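Local coordinates for sugar ABC transporter, periplasmic sugar-binding protein (Caulobacter crescentus, PDB 4IRX) that binds myo-inositol in a cleft between two lobes and probably hands it to an ABC transporter for uptake, at residues L18-F23 and N173-Q178; V135-D140 and L180-N185; I166-T171 and T188-T193; I198-D203 and M207-A212. All blocks are in the same frame, centred on the assembly; numbering follows the deposited sequence.

Contact 1 (L18-F23 and N173-Q178). With INS (1,2,3,4,5,6-hexahydroxy-cyclohexane), chain C.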
# COMPACT_ATOMS: atom_id res chain seq x y z
N LEU A 18 -6.43 3.94 9.51
CA LEU A 18 -7.02 2.63 9.80
C LEU A 18 -8.45 2.48 9.29
O LEU A 18 -9.12 1.51 9.59
CB LEU A 18 -6.87 2.23 11.27
CG LEU A 18 -5.52 1.59 11.60
CD1 LEU A 18 -5.27 1.56 13.11
CD2 LEU A 18 -5.50 0.17 11.06
N SER A 19 -8.91 3.43 8.49
CA SER A 19 -10.14 3.21 7.74
C SER A 19 -9.88 2.46 6.41
O SER A 19 -10.84 2.07 5.73
CB SER A 19 -10.87 4.52 7.49
OG SER A 19 -10.19 5.29 6.53
N GLN A 20 -8.61 2.24 6.06
CA GLN A 20 -8.30 1.49 4.83
C GLN A 20 -8.31 0.00 5.12
O GLN A 20 -7.64 -0.46 6.04
CB GLN A 20 -6.91 1.85 4.30
CG GLN A 20 -6.76 3.29 3.83
CD GLN A 20 -5.49 3.52 3.06
OE1 GLN A 20 -4.87 2.58 2.58
NE2 GLN A 20 -5.07 4.77 2.98
N PRO A 21 -9.05 -0.77 4.31
CA PRO A 21 -9.16 -2.22 4.51
C PRO A 21 -7.82 -2.94 4.53
O PRO A 21 -7.66 -3.87 5.30
CB PRO A 21 -9.96 -2.70 3.29
CG PRO A 21 -10.60 -1.49 2.73
CD PRO A 21 -9.88 -0.28 3.19
N PHE A 22 -6.89 -2.51 3.68
CA PHE A 22 -5.57 -3.12 3.67
C PHE A 22 -4.93 -3.04 5.03
O PHE A 22 -4.33 -4.00 5.50
CB PHE A 22 -4.71 -2.39 2.64
CG PHE A 22 -3.28 -2.83 2.59
CD1 PHE A 22 -2.92 -3.95 1.86
CD2 PHE A 22 -2.29 -2.08 3.21
CE1 PHE A 22 -1.58 -4.35 1.78
CE2 PHE A 22 -0.94 -2.47 3.11
CZ PHE A 22 -0.60 -3.60 2.38
N PHE A 23 -5.06 -1.88 5.67
CA PHE A 23 -4.39 -1.67 6.96
C PHE A 23 -5.14 -2.28 8.15
O PHE A 23 -4.52 -2.68 9.12
CB PHE A 23 -4.08 -0.18 7.18
CG PHE A 23 -2.97 0.31 6.30
CD1 PHE A 23 -1.68 -0.10 6.52
CD2 PHE A 23 -3.23 1.11 5.20
CE1 PHE A 23 -0.66 0.34 5.68
CE2 PHE A 23 -2.21 1.56 4.36
CZ PHE A 23 -0.92 1.16 4.61
N ASN A 173 -7.12 8.69 -3.97
CA ASN A 173 -6.77 8.87 -2.56
C ASN A 173 -7.03 7.63 -1.69
O ASN A 173 -7.33 7.72 -0.51
CB ASN A 173 -7.51 10.12 -2.01
CG ASN A 173 -7.05 11.38 -2.69
OD1 ASN A 173 -5.88 11.74 -2.62
ND2 ASN A 173 -7.97 12.05 -3.39
N SER A 174 -6.92 6.46 -2.31
CA SER A 174 -7.15 5.18 -1.62
C SER A 174 -8.55 5.10 -1.00
O SER A 174 -8.74 4.61 0.13
CB SER A 174 -6.07 4.95 -0.54
OG SER A 174 -4.78 4.76 -1.14
N LYS A 175 -9.53 5.62 -1.72
CA LYS A 175 -10.91 5.55 -1.27
C LYS A 175 -11.81 4.98 -2.34
O LYS A 175 -11.80 5.44 -3.49
CB LYS A 175 -11.39 6.94 -0.84
CG LYS A 175 -10.61 7.55 0.32
CD LYS A 175 -10.96 6.88 1.65
CE LYS A 175 -9.78 6.90 2.62
NZ LYS A 175 -10.13 6.21 3.90
N ARG A 176 -12.60 3.98 -1.98
CA ARG A 176 -13.48 3.32 -2.92
C ARG A 176 -14.54 4.28 -3.48
O ARG A 176 -14.86 4.23 -4.69
CB ARG A 176 -14.15 2.10 -2.29
CG ARG A 176 -14.93 1.29 -3.31
CD ARG A 176 -15.50 0.03 -2.73
NE ARG A 176 -14.46 -0.82 -2.18
CZ ARG A 176 -14.63 -2.10 -1.86
NH1 ARG A 176 -15.83 -2.68 -2.05
NH2 ARG A 176 -13.62 -2.81 -1.35
N ASP A 177 -15.06 5.16 -2.62
CA ASP A 177 -16.10 6.12 -3.05
C ASP A 177 -15.56 7.11 -4.08
O ASP A 177 -16.24 7.42 -5.08
CB ASP A 177 -16.77 6.83 -1.85
CG ASP A 177 -15.80 7.67 -1.03
OD1 ASP A 177 -14.73 7.16 -0.68
OD2 ASP A 177 -16.11 8.84 -0.72
N GLN A 178 -14.34 7.61 -3.88
CA GLN A 178 -13.71 8.47 -4.88
C GLN A 178 -13.38 7.70 -6.14
O GLN A 178 -13.52 8.21 -7.25
CB GLN A 178 -12.47 9.18 -4.33
CG GLN A 178 -12.79 10.14 -3.19
CD GLN A 178 -11.55 10.84 -2.67
OE1 GLN A 178 -10.71 11.28 -3.43
NE2 GLN A 178 -11.45 10.95 -1.36
C1 INS C . -0.68 0.04 0.56
C2 INS C . -1.92 -0.59 0.03
C3 INS C . -3.10 0.26 0.44
C4 INS C . -2.98 1.63 -0.15
C5 INS C . -1.77 2.30 0.39
C6 INS C . -0.53 1.48 0.11
O1 INS C . 0.45 -0.71 0.17
O2 INS C . -1.84 -0.72 -1.35
O3 INS C . -4.31 -0.35 0.04
O4 INS C . -4.12 2.38 0.11
O5 INS C . -1.67 3.58 -0.16
O6 INS C . 0.63 2.12 0.59
O HOH W 1 -10.69 3.89 3.12
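Gln-20 and Ser-174 bring the two backbones nearest, with 7.5 Å between their CA atoms. Both segments are loops running into helices: Gln-20 occupies the N-cap position of helix 21-37, and Lys-175 that of helix 176-189. Long side chains, Gln-20 and Lys-175, cover most of the interval. The extended chain of Gln-20 lays its amide beside Ser-174, NE2 standing 3.7 Å from Ser-174 CB. Its two amide atoms have different tasks: OE1 accepts the inositol hydroxyl O4 at 2.6 Å, while NE2 turns to the carboxylate of Asp-140, which fixes which way round the amide lies. Ser-174 OG also lies 2.8 Å from inositol O4, although its proton has another acceptor within reach. This is the ligand cleft of a periplasmic binding protein, where loops leading into helices of the two lobes close on one sugar-like molecule. Phe-22, its CG anti to the backbone N (chi1 175°), presents a ring face to the cyclitol, with INS C2 lying 3.5 Å above the plane over the ring centre. A flat aromatic suits the C-H side of a polyol, and CD2 of Phe-22 itself rests over the face of Phe-23. Cutting this ring back to an alanine is likely to uncover that apolar side of the inositol and leave a gap beside Phe-23. Further out, the long chain of Lys-175, bent at chi2, carries NZ to within 2.8 Å of Ser-19 OG; both also engage Asp-17, Lys-175 by a salt bridge. A water accepting from Lys-175 NZ donates weakly to Ser-19 O.

Contact 2 (V135-D140 and L180-N185). With INS (1,2,3,4,5,6-hexahydroxy-cyclohexane), chain C.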
# COMPACT_ATOMS: atom_id res chain seq x y z
N VAL A 135 -5.96 3.72 -18.33
CA VAL A 135 -6.26 4.70 -17.29
C VAL A 135 -5.52 4.28 -16.04
O VAL A 135 -5.53 3.09 -15.69
CB VAL A 135 -7.79 4.74 -17.02
CG1 VAL A 135 -8.12 5.60 -15.78
CG2 VAL A 135 -8.49 5.31 -18.22
N VAL A 136 -4.88 5.22 -15.35
CA VAL A 136 -4.18 4.90 -14.10
C VAL A 136 -4.85 5.64 -12.95
O VAL A 136 -5.02 6.86 -13.01
CB VAL A 136 -2.65 5.23 -14.19
CG1 VAL A 136 -1.92 4.86 -12.87
CG2 VAL A 136 -2.05 4.52 -15.39
N ILE A 137 -5.32 4.89 -11.95
CA ILE A 137 -5.95 5.46 -10.76
C ILE A 137 -5.02 5.20 -9.57
O ILE A 137 -4.76 4.05 -9.20
CB ILE A 137 -7.33 4.81 -10.46
CG1 ILE A 137 -8.25 4.90 -11.69
CG2 ILE A 137 -7.95 5.44 -9.21
CD1 ILE A 137 -8.69 6.30 -12.04
N THR A 138 -4.47 6.27 -8.99
CA THR A 138 -3.39 6.13 -8.01
C THR A 138 -3.88 6.13 -6.56
O THR A 138 -4.95 6.67 -6.24
CB THR A 138 -2.31 7.23 -8.16
OG1 THR A 138 -2.84 8.49 -7.69
CG2 THR A 138 -1.87 7.36 -9.61
N ASN A 139 -3.11 5.48 -5.70
CA ASN A 139 -3.35 5.48 -4.26
C ASN A 139 -2.71 6.70 -3.56
O ASN A 139 -1.95 7.44 -4.20
CB ASN A 139 -2.79 4.19 -3.65
CG ASN A 139 -1.28 4.07 -3.82
OD1 ASN A 139 -0.77 4.16 -4.95
ND2 ASN A 139 -0.55 3.84 -2.71
N ASP A 140 -3.01 6.86 -2.27
CA ASP A 140 -2.34 7.81 -1.34
C ASP A 140 -1.18 8.64 -1.93
O ASP A 140 -0.02 8.21 -1.89
CB ASP A 140 -1.76 7.05 -0.11
CG ASP A 140 -2.82 6.55 0.86
OD1 ASP A 140 -3.85 7.23 1.12
OD2 ASP A 140 -2.61 5.46 1.42
N LEU A 180 -15.04 5.37 -7.46
CA LEU A 180 -16.24 5.22 -8.29
C LEU A 180 -16.48 6.48 -9.13
O LEU A 180 -16.59 6.43 -10.36
CB LEU A 180 -17.47 4.89 -7.42
CG LEU A 180 -18.82 4.88 -8.14
CD1 LEU A 180 -18.82 3.86 -9.22
CD2 LEU A 180 -19.93 4.54 -7.13
N THR A 181 -16.51 7.63 -8.48
CA THR A 181 -16.87 8.84 -9.20
C THR A 181 -15.74 9.31 -10.11
O THR A 181 -15.99 9.77 -11.24
CB THR A 181 -17.28 9.95 -8.24
OG1 THR A 181 -16.25 10.16 -7.29
CG2 THR A 181 -18.56 9.56 -7.47
N VAL A 182 -14.50 9.18 -9.65
CA VAL A 182 -13.36 9.55 -10.50
C VAL A 182 -13.36 8.70 -11.77
O VAL A 182 -13.19 9.20 -12.88
CB VAL A 182 -12.02 9.40 -9.74
CG1 VAL A 182 -10.83 9.44 -10.71
CG2 VAL A 182 -11.90 10.48 -8.68
N THR A 183 -13.56 7.39 -11.62
CA THR A 183 -13.60 6.49 -12.77
C THR A 183 -14.80 6.77 -13.69
O THR A 183 -14.65 6.82 -14.91
CB THR A 183 -13.55 5.00 -12.34
OG1 THR A 183 -12.37 4.80 -11.55
CG2 THR A 183 -13.48 4.07 -13.56
N GLN A 184 -15.95 7.05 -13.08
CA GLN A 184 -17.12 7.40 -13.89
C GLN A 184 -16.86 8.60 -14.77
O GLN A 184 -17.18 8.59 -15.97
CB GLN A 184 -18.33 7.68 -13.00
CG GLN A 184 -18.94 6.39 -12.43
CD GLN A 184 -20.20 6.66 -11.65
OE1 GLN A 184 -20.19 7.46 -10.70
NE2 GLN A 184 -21.29 5.99 -12.04
N ASN A 185 -16.25 9.64 -14.20
CA ASN A 185 -16.02 10.86 -14.95
C ASN A 185 -15.00 10.63 -16.07
O ASN A 185 -15.14 11.18 -17.17
CB ASN A 185 -15.60 11.96 -13.99
CG ASN A 185 -16.76 12.55 -13.24
OD1 ASN A 185 -17.92 12.36 -13.62
ND2 ASN A 185 -16.47 13.24 -12.14
C1 INS C . -0.68 0.04 0.56
C2 INS C . -1.92 -0.59 0.03
C3 INS C . -3.10 0.26 0.44
C4 INS C . -2.98 1.63 -0.15
C5 INS C . -1.77 2.30 0.39
C6 INS C . -0.53 1.48 0.11
O1 INS C . 0.45 -0.71 0.17
O2 INS C . -1.84 -0.72 -1.35
O3 INS C . -4.31 -0.35 0.04
O4 INS C . -4.12 2.38 0.11
O5 INS C . -1.67 3.58 -0.16
O6 INS C . 0.63 2.12 0.59
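Ile-137 meets the helix through its outermost methyl. The apolar part of the contact is CD1 of Ile-137 against CG1 of Val-182 at 4.0 Å, the two branched chains sliding past each other in opposite directions. Ile-137 CG1 stands anti to the carbonyl carbon (chi1 -54°), which directs that branch to the helix; a long, branched residue suits this position, since Ile-137 CA lies 8.0 Å from Thr-183 CA. The same CD1 also rests 4.0 Å from Thr-183 OG1, a hydroxyl that can face a methyl because it is bonded to the carbonyl of Ala-179 one turn earlier. The hydrogen bonds to the ligand come just past the strand, where the chain enters the myo-inositol pocket. Asn-139 ND2 donates to INS O5 at 2.8 Å in a nearly straight bond (174°), and O5 in turn donates to Asp-140 OD2 at 2.6 Å. That carboxylate oxygen also takes a salt bridge from Arg-97, an arrangement likely to favour its charged form. In the sheet, strand 132-138 runs between strands 164-171 and 197-200; helix 176-189 packs on Ile-137, helix 144-160 meets Val-136 and Thr-138, and helix 203-215 lies alongside, its Ala-209 and Ala-212 touching Thr-183.

Contact 3 (I166-T171 and T188-T193)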
# COMPACT_ATOMS: atom_id res chain seq x y z
N ILE A 166 -1.28 6.33 -21.94
CA ILE A 166 -1.86 6.68 -20.65
C ILE A 166 -2.81 7.83 -20.93
O ILE A 166 -2.39 8.98 -21.06
CB ILE A 166 -0.80 7.05 -19.59
CG1 ILE A 166 0.15 5.87 -19.36
CG2 ILE A 166 -1.49 7.41 -18.28
CD1 ILE A 166 1.25 6.14 -18.31
N VAL A 167 -4.09 7.49 -21.08
CA VAL A 167 -5.09 8.48 -21.48
C VAL A 167 -5.36 9.47 -20.38
O VAL A 167 -5.48 10.67 -20.64
CB VAL A 167 -6.35 7.79 -22.00
CG1 VAL A 167 -6.05 7.06 -23.29
CG2 VAL A 167 -6.83 6.79 -21.00
N THR A 168 -5.42 9.00 -19.13
CA THR A 168 -5.39 9.91 -18.00
C THR A 168 -4.86 9.18 -16.78
O THR A 168 -4.92 7.96 -16.68
CB THR A 168 -6.75 10.58 -17.75
OG1 THR A 168 -6.64 11.55 -16.70
CG2 THR A 168 -7.78 9.55 -17.38
N GLU A 169 -4.25 9.95 -15.89
CA GLU A 169 -3.74 9.43 -14.63
C GLU A 169 -4.27 10.34 -13.53
O GLU A 169 -4.03 11.56 -13.56
CB GLU A 169 -2.21 9.40 -14.67
CG GLU A 169 -1.52 8.95 -13.39
CD GLU A 169 -0.02 8.79 -13.59
OE1 GLU A 169 0.40 8.05 -14.51
OE2 GLU A 169 0.74 9.43 -12.83
N GLN A 170 -5.03 9.77 -12.59
CA GLN A 170 -5.67 10.55 -11.54
C GLN A 170 -5.63 9.79 -10.24
O GLN A 170 -5.58 8.56 -10.25
CB GLN A 170 -7.12 10.90 -11.91
CG GLN A 170 -7.18 11.89 -13.09
CD GLN A 170 -8.59 12.24 -13.48
OE1 GLN A 170 -9.46 12.40 -12.62
NE2 GLN A 170 -8.83 12.38 -14.79
N THR A 171 -5.66 10.51 -9.12
CA THR A 171 -5.73 9.83 -7.84
C THR A 171 -7.17 9.65 -7.38
O THR A 171 -8.05 10.46 -7.71
CB THR A 171 -4.90 10.52 -6.74
OG1 THR A 171 -4.78 9.62 -5.63
CG2 THR A 171 -5.55 11.82 -6.28
N THR A 188 -16.83 8.83 -18.83
CA THR A 188 -17.68 9.76 -19.55
C THR A 188 -16.86 10.60 -20.52
O THR A 188 -17.28 10.85 -21.66
CB THR A 188 -18.41 10.66 -18.54
OG1 THR A 188 -19.31 9.84 -17.82
CG2 THR A 188 -19.18 11.80 -19.26
N SER A 189 -15.68 11.03 -20.09
CA SER A 189 -14.79 11.84 -20.95
C SER A 189 -14.29 11.10 -22.17
O SER A 189 -13.87 11.73 -23.14
CB SER A 189 -13.63 12.40 -20.13
OG SER A 189 -12.59 11.45 -19.94
N MSE A 190 -14.31 9.78 -22.15
CA MSE A 190 -13.89 9.03 -23.35
C MSE A 190 -14.90 7.96 -23.73
O MSE A 190 -14.56 6.86 -24.16
CB MSE A 190 -12.52 8.41 -23.17
CG MSE A 190 -12.51 7.46 -22.05
SE MSE A 190 -10.73 6.88 -21.62
CE MSE A 190 -9.93 8.59 -21.04
N ARG A 191 -16.17 8.32 -23.63
CA ARG A 191 -17.21 7.33 -23.87
C ARG A 191 -17.25 6.82 -25.31
O ARG A 191 -17.75 5.73 -25.57
CB ARG A 191 -18.57 7.84 -23.39
CG ARG A 191 -19.04 9.09 -24.08
CD ARG A 191 -20.25 9.65 -23.36
NE ARG A 191 -21.33 8.68 -23.30
CZ ARG A 191 -22.42 8.73 -24.06
NH1 ARG A 191 -22.57 9.71 -24.94
NH2 ARG A 191 -23.36 7.80 -23.94
N ASP A 192 -16.70 7.60 -26.23
CA ASP A 192 -16.68 7.17 -27.62
C ASP A 192 -15.49 6.24 -27.88
O ASP A 192 -15.45 5.52 -28.87
CB ASP A 192 -16.69 8.39 -28.55
CG ASP A 192 -17.89 9.30 -28.30
OD1 ASP A 192 -19.03 8.84 -28.51
OD2 ASP A 192 -17.69 10.46 -27.88
N THR A 193 -14.50 6.27 -26.99
CA THR A 193 -13.34 5.38 -27.10
C THR A 193 -12.91 4.91 -25.71
O THR A 193 -11.91 5.40 -25.18
CB THR A 193 -12.13 6.07 -27.79
OG1 THR A 193 -11.71 7.22 -27.04
CG2 THR A 193 -12.46 6.50 -29.21
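The carbonyl oxygen of Met-190 accepts the backbone N of Thr-193 at 2.9 Å, closing a type I beta turn just beyond helix 176-189. Met-190, the first residue of the turn, is also the one that reaches back to the strand. It is a selenomethionine, so selenium stands where sulfur would be. Its CG lies between the backbone N and the carbonyl carbon (chi1 61°), and the bend at chi3 folds the terminal methyl toward residues 166-171. That methyl does most of the touching: CE of Met-190 meets CG2 of Val-167 at 3.6 Å, while SE of Met-190 is 4.0 Å from CG2 of Val-167. The two side chains approach at a slant, and CE of Met-190 also brushes Thr-168 CG2, more loosely, at 4.4 Å. Met-190 and Thr-168 each have two modelled conformers, so these details describe one of them.

Two successive strand residues can face the helix end because Val-167 departs from extended geometry, its psi being -40°. A flexible, unbranched chain suits this partly exposed margin, since it can span the 9.0 Å between the CA atoms of Val-167 and Met-190. The other surroundings are mixed: Val-167 also leans on Val-135, and both Val-167 and Met-190 touch Arg-133. Along the strand, the side chains of Thr-168 and Gln-170 rest on Ile-186 of the helix. Strand 164-171 lies at the edge of its four-stranded sheet, and helix 176-189 is the connection to the parallel strand 197-200, passing over strand 132-138; such a beta-alpha-beta crossover is typical of the Rossmann-like lobes of periplasmic binding proteins.

Contact 4 (I198-D203 and M207-A212). With INS (1,2,3,4,5,6-hexahydroxy-cyclohexane), chain C.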
# COMPACT_ATOMS: atom_id res chain seq x y z
N ILE A 198 -7.95 -0.36 -16.90
CA ILE A 198 -7.88 0.58 -15.78
C ILE A 198 -6.96 -0.07 -14.74
O ILE A 198 -7.30 -1.08 -14.10
CB ILE A 198 -9.28 0.83 -15.18
CG1 ILE A 198 -10.25 1.26 -16.27
CG2 ILE A 198 -9.20 1.94 -14.15
CD1 ILE A 198 -11.68 1.46 -15.81
N LEU A 199 -5.79 0.53 -14.57
CA LEU A 199 -4.82 0.08 -13.57
C LEU A 199 -5.06 0.85 -12.28
O LEU A 199 -4.89 2.07 -12.24
CB LEU A 199 -3.38 0.33 -14.05
CG LEU A 199 -2.85 -0.42 -15.27
CD1 LEU A 199 -1.38 -0.13 -15.50
CD2 LEU A 199 -3.04 -1.93 -15.10
N CYS A 200 -5.50 0.14 -11.24
CA CYS A 200 -5.82 0.76 -9.97
C CYS A 200 -4.79 0.34 -8.95
O CYS A 200 -4.51 -0.85 -8.79
CB CYS A 200 -7.20 0.30 -9.50
SG CYS A 200 -8.51 0.78 -10.61
N LEU A 201 -4.24 1.32 -8.24
CA LEU A 201 -3.10 1.05 -7.39
C LEU A 201 -3.46 0.57 -5.97
O LEU A 201 -2.60 0.45 -5.10
CB LEU A 201 -2.12 2.24 -7.39
CG LEU A 201 -1.14 2.26 -8.58
CD1 LEU A 201 -1.76 2.09 -9.95
CD2 LEU A 201 -0.36 3.55 -8.53
N ASN A 202 -4.74 0.27 -5.75
CA ASN A 202 -5.12 -0.65 -4.68
C ASN A 202 -6.44 -1.33 -5.02
O ASN A 202 -7.16 -0.90 -5.92
CB ASN A 202 -5.08 -0.04 -3.25
CG ASN A 202 -6.30 0.78 -2.89
OD1 ASN A 202 -7.22 0.94 -3.68
ND2 ASN A 202 -6.31 1.30 -1.68
N ASP A 203 -6.74 -2.40 -4.30
CA ASP A 203 -7.92 -3.22 -4.61
C ASP A 203 -9.21 -2.54 -4.18
O ASP A 203 -10.23 -2.70 -4.83
CB ASP A 203 -7.86 -4.58 -3.91
CG ASP A 203 -6.92 -5.55 -4.60
OD1 ASP A 203 -6.63 -5.39 -5.82
OD2 ASP A 203 -6.52 -6.51 -3.90
N MSE A 207 -12.29 -1.97 -6.78
CA MSE A 207 -13.69 -2.33 -6.61
C MSE A 207 -14.58 -1.20 -7.09
O MSE A 207 -15.57 -1.43 -7.81
CB MSE A 207 -13.97 -2.71 -5.16
CG MSE A 207 -13.17 -3.92 -4.71
SE MSE A 207 -13.50 -5.56 -5.64
CE MSE A 207 -15.43 -5.59 -5.48
N GLY A 208 -14.25 0.03 -6.72
CA GLY A 208 -14.95 1.19 -7.25
C GLY A 208 -14.90 1.35 -8.76
O GLY A 208 -15.90 1.68 -9.41
N ALA A 209 -13.73 1.10 -9.34
CA ALA A 209 -13.61 1.19 -10.78
C ALA A 209 -14.40 0.10 -11.47
O ALA A 209 -15.03 0.38 -12.52
CB ALA A 209 -12.13 1.16 -11.23
N LEU A 210 -14.41 -1.11 -10.91
CA LEU A 210 -15.27 -2.17 -11.47
C LEU A 210 -16.74 -1.73 -11.48
O LEU A 210 -17.47 -1.97 -12.46
CB LEU A 210 -15.15 -3.49 -10.70
CG LEU A 210 -13.95 -4.44 -10.89
CD1 LEU A 210 -14.05 -5.56 -9.87
CD2 LEU A 210 -13.96 -5.04 -12.29
N GLU A 211 -17.16 -1.10 -10.38
CA GLU A 211 -18.54 -0.62 -10.29
C GLU A 211 -18.81 0.47 -11.31
O GLU A 211 -19.87 0.46 -11.94
CB GLU A 211 -18.86 -0.17 -8.87
CG GLU A 211 -18.87 -1.35 -7.92
CD GLU A 211 -18.85 -0.98 -6.49
OE1 GLU A 211 -18.60 0.18 -6.14
OE2 GLU A 211 -19.11 -1.88 -5.66
N ALA A 212 -17.87 1.40 -11.50
CA ALA A 212 -18.04 2.43 -12.52
C ALA A 212 -18.18 1.82 -13.92
O ALA A 212 -19.01 2.28 -14.73
CB ALA A 212 -16.87 3.41 -12.47
C1 INS C . -0.68 0.04 0.56
C2 INS C . -1.92 -0.59 0.03
C3 INS C . -3.10 0.26 0.44
C4 INS C . -2.98 1.63 -0.15
C5 INS C . -1.77 2.30 0.39
C6 INS C . -0.53 1.48 0.11
O1 INS C . 0.45 -0.71 0.17
O2 INS C . -1.84 -0.72 -1.35
O3 INS C . -4.31 -0.35 0.04
O4 INS C . -4.12 2.38 0.11
O5 INS C . -1.67 3.58 -0.16
O6 INS C . 0.63 2.12 0.59
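Met-207 N donates to Asp-203 O at 2.9 Å, an ordinary helical i to i+4 bond in the first turn of helix 203-215. Met-207 CG sits 3.2 Å from Asp-203 O, and its chain, bent at chi2 and chi3, then leads away to Glu-233 and Arg-237. Two residues on, Ala-209 faces the strand. Its CB touches Cys-200 SG at 3.7 Å and Ile-198 CG2 at 4.2 Å; a lone methyl suits the close approach of the helix, leaving room for the larger strand residues. The helix starts at Asn-202, its N-cap, whose OD1 accepts Met-205 N while ND2 donates to INS O4 at 3.0 Å and to INS O3 at 3.1 Å, neither bond straight. A leucine in its place is likely to leave both the helix start and these two hydroxyls without their amide partner. In the parallel sheet, strand 197-200 lies between strands 132-138 and 224-226, and helix 203-215 makes the beta-alpha-beta connection to the latter; it is flanked by helix 176-189, whose Arg-176 touches Met-207, and by helix 232-239, which meets Met-207 and Leu-210.

Contacts 2 and 4 are buried and lie close together, about 7 Å between centres; both set a helix against neighbouring strands of one parallel sheet, using small or aliphatic groups. Contact 3 uses the turn that follows the same helix 176-189 as contact 2, at the surface, where the flexible chain of Met-190 does what Val-182 and Thr-183 do in contact 2. Contact 1, partly buried, uses that helix's beginning and is largely polar, since it spans the ligand cleft between the lobes. Contacts 1, 2 and 4 all reach myo-inositol, and Ser-174 OG of contact 1 probably hydrogen-bonds Asp-140 N of contact 2. Contact 3 has no part in the site.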